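Local atomic coordinates of DMATS type aromatic prenyltransferase (Micromonospora olivasterospora, PDB entry 6ZRY), a protein that probably transfers a dimethylallyl group to the indole ring of tryptophan, acting as a 6-dimethylallyl tryptophan synthase. Residues G12-V20 with D309-P317; D57-F67 with G340-R351. All coordinates share one frame; numbering follows the deposited sequence. Where two conformers were deposited one is given.

Contact 1 (G12-V20 with D309-P317); sequences GQLARLCEV and DRAIAAVTP
Arg16 and Gln13 each bond to a backbone carbonyl in the last turn of helix 305-315. Arg16 NE donates to Ala314 O at 2.7 Å, on a lone pair in the carbonyl plane, and the oxygen lies almost in the plane of the guanidinium. NH1 adds a weak bond to the same oxygen. The bend at chi3 (-65°) turns the Arg16 head back over its own backbone, with Gly12 O above one face of the guanidinium. Gln13 NE2 reaches Val315 O at 3.0 Å. This bond is nearly straight (169°) and lies in the amide plane, though the donor is tilted from the plane of the carbonyl. Both carbonyls belong to the C-terminal end of their helix, whose partial negative charge probably suits the arginine.

Ala314 lies in the middle of the apolar layer. Its CB meets Arg16 CB at 3.6 Å and Val20 CG2 at 4.1 Å. Leu17 forks beside it: CD1 touches Val315 CG2 and CD2 touches Ala311 CB, both at 3.9 Å. Val20 CG2 also sits over one face of the Arg310 guanidinium, toward its rim.

Further out, Gln13 NE2 donates to Ala347 O. With an alanine in place of Gln13, Val315 O and Ala347 O would probably both lose this amide donor, and the tie between the helix end and the loop at Ala347 would go. Leu17 rests on Leu75 and Phe63, and Ala311 on Ile65, so strands lie beneath both helices.

The axes of segments 12-20 and 309-315 come within 8.4 Å, nearly antiparallel at 161°. The small Ala311 and Ala314 are consistent with this approach. The arrangement is an antiparallel helix pair on the outer layer of the ABBA barrel, where helices surround a closed ring of strands.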
loop_
_atom_site.group_PDB
_atom_site.type_symbol
_atom_site.label_atom_id
_atom_site.label_comp_id
_atom_site.label_asym_id
_atom_site.label_seq_id
_atom_site.Cartn_x
_atom_site.Cartn_y
_atom_site.Cartn_z
ATOM N N GLY A 12 -1.738 11.778 -16.568
ATOM C CA GLY A 12 -0.418 12.263 -17.043
ATOM C C GLY A 12 0.718 11.670 -16.238
ATOM O O GLY A 12 1.692 11.248 -16.808
ATOM N N GLN A 13 0.582 11.651 -14.917
ATOM C CA GLN A 13 1.557 11.019 -14.004
ATOM C C GLN A 13 1.739 9.548 -14.398
ATOM O O GLN A 13 2.890 9.118 -14.547
ATOM C CB GLN A 13 1.096 11.203 -12.565
ATOM C CG GLN A 13 1.141 12.638 -12.092
ATOM C CD GLN A 13 0.521 12.843 -10.741
ATOM O OE1 GLN A 13 -0.551 12.323 -10.449
ATOM N NE2 GLN A 13 1.183 13.622 -9.897
ATOM N N LEU A 14 0.658 8.792 -14.536
ATOM C CA LEU A 14 0.753 7.344 -14.852
ATOM C C LEU A 14 1.430 7.139 -16.222
ATOM O O LEU A 14 2.229 6.227 -16.346
ATOM C CB LEU A 14 -0.627 6.699 -14.835
ATOM C CG LEU A 14 -0.627 5.204 -15.141
ATOM C CD1 LEU A 14 0.286 4.469 -14.198
ATOM C CD2 LEU A 14 -2.035 4.626 -15.075
ATOM N N ALA A 15 1.048 7.911 -17.222
ATOM C CA ALA A 15 1.603 7.803 -18.601
ATOM C C ALA A 15 3.135 7.950 -18.540
ATOM O O ALA A 15 3.840 7.120 -19.120
ATOM C CB ALA A 15 0.963 8.831 -19.497
ATOM N N ARG A 16 3.626 8.941 -17.804
ATOM C CA ARG A 16 5.073 9.198 -17.663
ATOM C C ARG A 16 5.714 8.077 -16.838
ATOM O O ARG A 16 6.819 7.620 -17.220
ATOM C CB ARG A 16 5.305 10.604 -17.107
ATOM C CG ARG A 16 4.920 11.723 -18.065
ATOM C CD ARG A 16 5.321 13.077 -17.524
ATOM N NE ARG A 16 4.602 13.411 -16.308
ATOM C CZ ARG A 16 3.428 14.072 -16.249
ATOM N NH1 ARG A 16 2.853 14.302 -15.073
ATOM N NH2 ARG A 16 2.838 14.509 -17.359
ATOM N N LEU A 17 5.054 7.589 -15.791
ATOM C CA LEU A 17 5.636 6.531 -14.925
ATOM C C LEU A 17 5.798 5.229 -15.736
ATOM O O LEU A 17 6.767 4.446 -15.466
ATOM C CB LEU A 17 4.711 6.305 -13.730
ATOM C CG LEU A 17 4.880 7.274 -12.570
ATOM C CD1 LEU A 17 3.800 7.021 -11.531
ATOM C CD2 LEU A 17 6.259 7.127 -11.930
ATOM N N CYS A 18 4.848 4.962 -16.623
ATOM C CA CYS A 18 4.832 3.760 -17.491
ATOM C C CYS A 18 6.079 3.765 -18.374
ATOM O O CYS A 18 6.716 2.685 -18.494
ATOM C CB CYS A 18 3.571 3.689 -18.337
ATOM S SG CYS A 18 2.162 3.020 -17.438
ATOM N N GLU A 19 6.410 4.922 -18.953
ATOM C CA GLU A 19 7.596 5.110 -19.828
ATOM C C GLU A 19 8.843 4.843 -19.008
ATOM O O GLU A 19 9.720 4.135 -19.489
ATOM C CB GLU A 19 7.665 6.520 -20.400
ATOM C CG GLU A 19 6.581 6.817 -21.410
ATOM C CD GLU A 19 6.997 7.776 -22.516
ATOM O OE1 GLU A 19 7.482 8.866 -22.186
ATOM O OE2 GLU A 19 6.845 7.420 -23.704
ATOM N N VAL A 20 8.901 5.392 -17.800
ATOM C CA VAL A 20 10.055 5.208 -16.878
ATOM C C VAL A 20 10.266 3.696 -16.641
ATOM O O VAL A 20 11.418 3.254 -16.740
ATOM C CB VAL A 20 9.866 5.993 -15.560
ATOM C CG1 VAL A 20 10.882 5.597 -14.508
ATOM C CG2 VAL A 20 9.908 7.488 -15.788
ATOM N N ASP A 309 15.001 8.914 -9.719
ATOM C CA ASP A 309 14.948 10.334 -10.127
ATOM C C ASP A 309 14.009 10.505 -11.325
ATOM O O ASP A 309 13.317 11.487 -11.352
ATOM C CB ASP A 309 16.341 10.888 -10.380
ATOM C CG ASP A 309 17.170 10.921 -9.123
ATOM O OD1 ASP A 309 16.574 11.020 -8.028
ATOM O OD2 ASP A 309 18.382 10.803 -9.229
ATOM N N ARG A 310 13.972 9.568 -12.261
ATOM C CA ARG A 310 13.052 9.653 -13.421
ATOM C C ARG A 310 11.606 9.451 -12.933
ATOM O O ARG A 310 10.703 10.191 -13.433
ATOM C CB ARG A 310 13.475 8.677 -14.524
ATOM C CG ARG A 310 14.726 9.128 -15.272
ATOM C CD ARG A 310 14.901 8.554 -16.666
ATOM N NE ARG A 310 14.544 7.141 -16.783
ATOM C CZ ARG A 310 13.599 6.637 -17.609
ATOM N NH1 ARG A 310 13.371 5.325 -17.626
ATOM N NH2 ARG A 310 12.898 7.433 -18.418
ATOM N N ALA A 311 11.368 8.540 -11.994
ATOM C CA ALA A 311 9.992 8.301 -11.475
ATOM C C ALA A 311 9.515 9.568 -10.748
ATOM O O ALA A 311 8.392 9.977 -10.947
ATOM C CB ALA A 311 9.934 7.079 -10.586
ATOM N N ILE A 312 10.366 10.169 -9.938
ATOM C CA ILE A 312 10.033 11.413 -9.188
ATOM C C ILE A 312 9.640 12.480 -10.209
ATOM O O ILE A 312 8.560 13.074 -10.058
ATOM C CB ILE A 312 11.195 11.840 -8.268
ATOM C CG1 ILE A 312 11.340 10.910 -7.054
ATOM C CG2 ILE A 312 11.060 13.284 -7.833
ATOM C CD1 ILE A 312 12.703 11.024 -6.355
ATOM N N ALA A 313 10.481 12.708 -11.213
ATOM C CA ALA A 313 10.287 13.761 -12.236
ATOM C C ALA A 313 8.995 13.500 -13.024
ATOM O O ALA A 313 8.330 14.492 -13.434
ATOM C CB ALA A 313 11.474 13.820 -13.158
ATOM N N ALA A 314 8.659 12.231 -13.271
ATOM C CA ALA A 314 7.411 11.821 -13.974
ATOM C C ALA A 314 6.202 12.289 -13.170
ATOM O O ALA A 314 5.197 12.712 -13.800
ATOM C CB ALA A 314 7.378 10.328 -14.196
ATOM N N VAL A 315 6.258 12.182 -11.844
ATOM C CA VAL A 315 5.102 12.517 -10.971
ATOM C C VAL A 315 4.978 14.037 -10.844
ATOM O O VAL A 315 3.866 14.542 -10.940
ATOM C CB VAL A 315 5.170 11.794 -9.621
ATOM C CG1 VAL A 315 4.106 12.305 -8.658
ATOM C CG2 VAL A 315 5.039 10.315 -9.845
ATOM N N THR A 316 6.062 14.765 -10.656
ATOM C CA THR A 316 5.966 16.218 -10.512
ATOM C C THR A 316 7.287 16.863 -10.889
ATOM O O THR A 316 8.368 16.359 -10.523
ATOM C CB THR A 316 5.553 16.604 -9.093
ATOM O OG1 THR A 316 5.472 18.028 -9.035
ATOM C CG2 THR A 316 6.512 16.107 -8.026
ATOM N N PRO A 317 7.237 18.024 -11.568
ATOM C CA PRO A 317 8.448 18.787 -11.855
ATOM C C PRO A 317 8.813 19.784 -10.756
ATOM O O PRO A 317 9.772 20.513 -10.918
ATOM C CB PRO A 317 7.999 19.521 -13.135
ATOM C CG PRO A 317 6.593 19.869 -12.864
ATOM C CD PRO A 317 6.034 18.662 -12.125
#

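Contact 2 (D57-F67 with G340-R351). With TRP (tryptophan), chain C.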
loop_
_atom_site.group_PDB
_atom_site.type_symbol
_atom_site.label_atom_id
_atom_site.label_comp_id
_atom_site.label_asym_id
_atom_site.label_seq_id
_atom_site.Cartn_x
_atom_site.Cartn_y
_atom_site.Cartn_z
ATOM N N ASP A 57 -3.529 14.222 1.163
ATOM C CA ASP A 57 -4.319 15.315 0.553
ATOM C C ASP A 57 -5.669 14.785 0.050
ATOM O O ASP A 57 -6.414 15.574 -0.516
ATOM C CB ASP A 57 -3.531 16.077 -0.516
ATOM C CG ASP A 57 -3.361 15.391 -1.861
ATOM O OD1 ASP A 57 -3.614 14.182 -1.957
ATOM O OD2 ASP A 57 -3.000 16.094 -2.816
ATOM N N HIS A 58 -5.972 13.495 0.318
ATOM C CA HIS A 58 -7.260 12.817 0.031
ATOM C C HIS A 58 -7.425 12.516 -1.465
ATOM O O HIS A 58 -8.546 12.134 -1.874
ATOM C CB HIS A 58 -8.426 13.618 0.606
ATOM C CG HIS A 58 -8.301 13.811 2.075
ATOM N ND1 HIS A 58 -8.107 12.753 2.930
ATOM C CD2 HIS A 58 -8.318 14.919 2.847
ATOM C CE1 HIS A 58 -8.020 13.209 4.171
ATOM N NE2 HIS A 58 -8.164 14.512 4.148
ATOM N N THR A 59 -6.367 12.624 -2.257
ATOM C CA THR A 59 -6.341 12.019 -3.596
ATOM C C THR A 59 -6.623 10.531 -3.393
ATOM O O THR A 59 -5.960 9.911 -2.579
ATOM C CB THR A 59 -5.020 12.246 -4.324
ATOM O OG1 THR A 59 -4.678 13.638 -4.354
ATOM C CG2 THR A 59 -5.101 11.730 -5.735
ATOM N N PRO A 60 -7.617 9.909 -4.068
ATOM C CA PRO A 60 -7.917 8.496 -3.814
ATOM C C PRO A 60 -7.018 7.479 -4.529
ATOM O O PRO A 60 -7.409 6.374 -4.686
ATOM C CB PRO A 60 -9.378 8.387 -4.305
ATOM C CG PRO A 60 -9.437 9.377 -5.459
ATOM C CD PRO A 60 -8.553 10.530 -5.031
ATOM N N VAL A 61 -5.792 7.891 -4.883
ATOM C CA VAL A 61 -4.789 7.071 -5.612
ATOM C C VAL A 61 -3.392 7.432 -5.067
ATOM O O VAL A 61 -3.158 8.641 -4.761
ATOM C CB VAL A 61 -4.900 7.275 -7.143
ATOM C CG1 VAL A 61 -3.570 7.050 -7.858
ATOM C CG2 VAL A 61 -5.996 6.395 -7.755
ATOM N N GLU A 62 -2.522 6.428 -4.939
ATOM C CA GLU A 62 -1.079 6.601 -4.603
ATOM C C GLU A 62 -0.285 5.702 -5.544
ATOM O O GLU A 62 -0.693 4.554 -5.754
ATOM C CB GLU A 62 -0.801 6.232 -3.155
ATOM C CG GLU A 62 0.652 6.392 -2.775
ATOM C CD GLU A 62 0.951 6.069 -1.323
ATOM O OE1 GLU A 62 0.944 6.992 -0.484
ATOM O OE2 GLU A 62 1.158 4.884 -1.051
ATOM N N PHE A 63 0.786 6.213 -6.123
ATOM C CA PHE A 63 1.672 5.472 -7.026
ATOM C C PHE A 63 2.791 4.853 -6.206
ATOM O O PHE A 63 3.076 5.352 -5.135
ATOM C CB PHE A 63 2.266 6.408 -8.073
ATOM C CG PHE A 63 1.247 7.101 -8.941
ATOM C CD1 PHE A 63 0.527 6.387 -9.887
ATOM C CD2 PHE A 63 0.989 8.454 -8.784
ATOM C CE1 PHE A 63 -0.416 7.021 -10.699
ATOM C CE2 PHE A 63 0.052 9.087 -9.589
ATOM C CZ PHE A 63 -0.654 8.370 -10.543
ATOM N N SER A 64 3.412 3.807 -6.719
ATOM C CA SER A 64 4.688 3.301 -6.176
ATOM C C SER A 64 5.485 2.634 -7.262
ATOM O O SER A 64 4.879 2.165 -8.275
ATOM C CB SER A 64 4.461 2.363 -4.989
ATOM O OG SER A 64 3.683 1.235 -5.346
ATOM N N ILE A 65 6.793 2.616 -7.078
ATOM C CA ILE A 65 7.734 1.928 -7.963
ATOM C C ILE A 65 8.602 1.008 -7.096
ATOM O O ILE A 65 9.140 1.461 -6.106
ATOM C CB ILE A 65 8.494 2.927 -8.846
ATOM C CG1 ILE A 65 9.481 2.210 -9.756
ATOM C CG2 ILE A 65 9.127 4.042 -8.054
ATOM C CD1 ILE A 65 9.808 3.002 -11.012
ATOM N N ALA A 66 8.592 -0.260 -7.440
ATOM C CA ALA A 66 9.320 -1.339 -6.757
ATOM C C ALA A 66 10.529 -1.703 -7.596
ATOM O O ALA A 66 10.347 -2.131 -8.731
ATOM C CB ALA A 66 8.407 -2.520 -6.525
ATOM N N PHE A 67 11.714 -1.555 -7.022
ATOM C CA PHE A 67 12.990 -1.980 -7.630
ATOM C C PHE A 67 13.296 -3.385 -7.148
ATOM O O PHE A 67 13.308 -3.596 -5.946
ATOM C CB PHE A 67 14.075 -0.979 -7.299
ATOM C CG PHE A 67 13.722 0.410 -7.729
ATOM C CD1 PHE A 67 13.969 0.832 -9.019
ATOM C CD2 PHE A 67 13.178 1.308 -6.825
ATOM C CE1 PHE A 67 13.634 2.109 -9.409
ATOM C CE2 PHE A 67 12.873 2.596 -7.215
ATOM C CZ PHE A 67 13.119 3.003 -8.503
ATOM N N GLY A 340 13.670 -6.471 -2.407
ATOM C CA GLY A 340 13.955 -5.164 -3.037
ATOM C C GLY A 340 13.398 -3.973 -2.257
ATOM O O GLY A 340 13.005 -4.137 -1.108
ATOM N N VAL A 341 13.366 -2.801 -2.889
ATOM C CA VAL A 341 12.994 -1.512 -2.236
ATOM C C VAL A 341 11.861 -0.877 -3.031
ATOM O O VAL A 341 11.957 -0.852 -4.269
ATOM C CB VAL A 341 14.210 -0.583 -2.143
ATOM C CG1 VAL A 341 13.828 0.816 -1.681
ATOM C CG2 VAL A 341 15.269 -1.180 -1.234
ATOM N N THR A 342 10.839 -0.383 -2.352
ATOM C CA THR A 342 9.671 0.271 -2.996
ATOM C C THR A 342 9.559 1.714 -2.520
ATOM O O THR A 342 9.710 1.973 -1.350
ATOM C CB THR A 342 8.374 -0.508 -2.768
ATOM O OG1 THR A 342 8.595 -1.851 -3.202
ATOM C CG2 THR A 342 7.206 0.091 -3.512
ATOM N N VAL A 343 9.304 2.615 -3.448
ATOM C CA VAL A 343 9.171 4.062 -3.179
ATOM C C VAL A 343 7.737 4.429 -3.522
ATOM O O VAL A 343 7.279 4.052 -4.604
ATOM C CB VAL A 343 10.198 4.874 -4.003
ATOM C CG1 VAL A 343 10.169 6.339 -3.622
ATOM C CG2 VAL A 343 11.606 4.307 -3.838
ATOM N N TYR A 344 7.055 5.090 -2.602
ATOM C CA TYR A 344 5.615 5.415 -2.716
ATOM C C TYR A 344 5.560 6.899 -3.028
ATOM O O TYR A 344 6.131 7.702 -2.237
ATOM C CB TYR A 344 4.877 4.969 -1.458
ATOM C CG TYR A 344 4.967 3.496 -1.200
ATOM C CD1 TYR A 344 6.123 2.953 -0.682
ATOM C CD2 TYR A 344 3.908 2.637 -1.465
ATOM C CE1 TYR A 344 6.243 1.600 -0.434
ATOM C CE2 TYR A 344 4.021 1.267 -1.238
ATOM C CZ TYR A 344 5.185 0.761 -0.694
ATOM O OH TYR A 344 5.364 -0.569 -0.458
ATOM N N LEU A 345 4.952 7.247 -4.159
ATOM C CA LEU A 345 4.934 8.623 -4.698
ATOM C C LEU A 345 3.501 9.174 -4.730
ATOM O O LEU A 345 2.599 8.526 -5.309
ATOM C CB LEU A 345 5.567 8.593 -6.090
ATOM C CG LEU A 345 7.028 8.165 -6.135
ATOM C CD1 LEU A 345 7.505 8.026 -7.584
ATOM C CD2 LEU A 345 7.904 9.155 -5.393
ATOM N N SER A 346 3.301 10.319 -4.091
ATOM C CA SER A 346 1.994 10.977 -3.956
ATOM C C SER A 346 1.616 11.727 -5.240
ATOM O O SER A 346 2.446 12.404 -5.814
ATOM C CB SER A 346 1.993 11.916 -2.786
ATOM O OG SER A 346 2.345 11.240 -1.587
ATOM N N ALA A 347 0.355 11.659 -5.621
ATOM C CA ALA A 347 -0.201 12.426 -6.748
ATOM C C ALA A 347 -0.159 13.931 -6.458
ATOM O O ALA A 347 0.024 14.694 -7.394
ATOM C CB ALA A 347 -1.608 11.954 -7.015
ATOM N N GLU A 348 -0.355 14.339 -5.214
ATOM C CA GLU A 348 -0.445 15.762 -4.821
ATOM C C GLU A 348 -1.438 16.484 -5.755
ATOM O O GLU A 348 -1.153 17.635 -6.205
ATOM C CB GLU A 348 0.922 16.434 -4.877
ATOM C CG GLU A 348 1.946 15.849 -3.918
ATOM C CD GLU A 348 3.291 16.574 -3.875
ATOM O OE1 GLU A 348 3.841 16.674 -2.802
ATOM O OE2 GLU A 348 3.818 16.974 -4.971
ATOM N N ALA A 349 -2.582 15.876 -6.009
ATOM C CA ALA A 349 -3.630 16.475 -6.855
ATOM C C ALA A 349 -4.267 17.671 -6.122
ATOM O O ALA A 349 -4.753 18.577 -6.818
ATOM C CB ALA A 349 -4.651 15.446 -7.261
ATOM N N TYR A 350 -4.268 17.689 -4.797
ATOM C CA TYR A 350 -4.999 18.700 -3.985
ATOM C C TYR A 350 -4.073 19.598 -3.196
ATOM O O TYR A 350 -4.441 20.764 -3.035
ATOM C CB TYR A 350 -5.989 18.016 -3.048
ATOM C CG TYR A 350 -7.139 17.401 -3.778
ATOM C CD1 TYR A 350 -8.021 18.202 -4.480
ATOM C CD2 TYR A 350 -7.318 16.029 -3.837
ATOM C CE1 TYR A 350 -9.073 17.667 -5.192
ATOM C CE2 TYR A 350 -8.355 15.466 -4.565
ATOM C CZ TYR A 350 -9.244 16.290 -5.240
ATOM O OH TYR A 350 -10.274 15.747 -5.932
ATOM N N ARG A 351 -2.968 19.075 -2.669
ATOM C CA ARG A 351 -2.086 19.830 -1.760
ATOM C C ARG A 351 -0.656 19.330 -1.906
ATOM O O ARG A 351 -0.462 18.087 -2.078
ATOM C CB ARG A 351 -2.609 19.684 -0.323
ATOM C CG ARG A 351 -1.950 20.612 0.677
ATOM C CD ARG A 351 -2.734 20.706 1.966
ATOM N NE ARG A 351 -2.111 21.671 2.880
ATOM C CZ ARG A 351 -1.121 21.407 3.745
ATOM N NH1 ARG A 351 -0.622 20.178 3.860
ATOM N NH2 ARG A 351 -0.643 22.383 4.504
HETATM N N TRP C . -2.057 7.088 3.367
HETATM C CA TRP C . -2.309 5.979 4.351
HETATM C C TRP C . -1.193 5.961 5.397
HETATM O O TRP C . -1.334 5.280 6.429
HETATM C CB TRP C . -2.448 4.619 3.640
HETATM C CG TRP C . -1.227 4.162 2.907
HETATM C CD1 TRP C . -0.841 4.514 1.641
HETATM C CD2 TRP C . -0.224 3.247 3.389
HETATM N NE1 TRP C . 0.333 3.886 1.312
HETATM C CE2 TRP C . 0.730 3.094 2.356
HETATM C CE3 TRP C . -0.047 2.531 4.582
HETATM C CZ2 TRP C . 1.853 2.275 2.492
HETATM C CZ3 TRP C . 1.062 1.721 4.712
HETATM C CH2 TRP C . 1.992 1.591 3.679
HETATM O OXT TRP C . -0.149 6.629 5.228
HETATM O O HOH W 1 -1.481 12.839 -2.948
HETATM O O HOH W 2 -1.255 10.159 -3.578
HETATM O O HOH W 3 0.263 9.532 -1.200
#
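Glu62 passes Leu345 and Tyr344 of the opposing strand on its way to the bound tryptophan. Its CB points to the sheet face that also carries Ser64, Ala66, Thr342 and Tyr344. The chain then runs out extended, with CG opposite the backbone N (chi1 180°), which carries the carboxylate into the pocket. CG passes Leu345 O at 3.8 Å. At the tip the two oxygens divide the work. Glu62 OE2 accepts from the indole NE1 of tryptophan at 2.7 Å. Glu62 OE2 also lies 3.6 Å from Tyr344 CD2. OE1 takes a hydrogen bond from a water at 2.7 Å, and that water also donates to Ser346 OG. The water thus ties the ligand-binding carboxylate to Ser346. A glutamate holding the indole N-H is characteristic of DMATS-type tryptophan prenyltransferases.

The strands are antiparallel. Phe63 with Leu345, Ile65 with Val343 and Phe67 with Val341 are hydrogen-bonded pairs. Val343 N to Ile65 O is nearly straight (2.9 Å, 171°). Their side chains form the other face, where Val343 CG2 meets the edge of the Phe67 ring at CE2, 4.0 Å away.

Beyond the strands, Asp57 joins the two loops. Its OD2 accepts Tyr350 N at 2.8 Å from above the carboxylate plane, and Arg351 N at 3.0 Å on the anti lone pair. OD1 takes both Thr59 N, closing an Asx turn, and Thr59 OG1. Bonds at both oxygens are likely to fix its rotation.

Strand 61-68 lies between strands 71-79 and 341-346, and strand 327-333 borders 341-346 on its other edge. The face with Glu62 and Tyr344 looks into the barrel. Helix 6-21 covers Phe63 through Gln13 and Leu17, and helix 305-315 reaches the same face where Ala311 meets Ile65.

In the fold
Contact 2 is a buried part of the barrel wall, and contact 1 belongs to the helical layer outside it. Their centres are about 11 Å apart and they touch directly: Leu17 CD1 packs on Phe63 CG, and Val315 CG1 lies against Ser346 O. Their segments alternate along the chain, so both join its N-terminal part to its C-terminal part. Contact 2 is held mainly by backbone bonds between strands, and it carries the carboxylate that binds tryptophan. Contact 1 has no such ladder. It relies on side chains that reach backbone carbonyls, on apolar packing of Leu17 and Val20 against alanines, and on arginines at its solvent-facing side, away from the pocket.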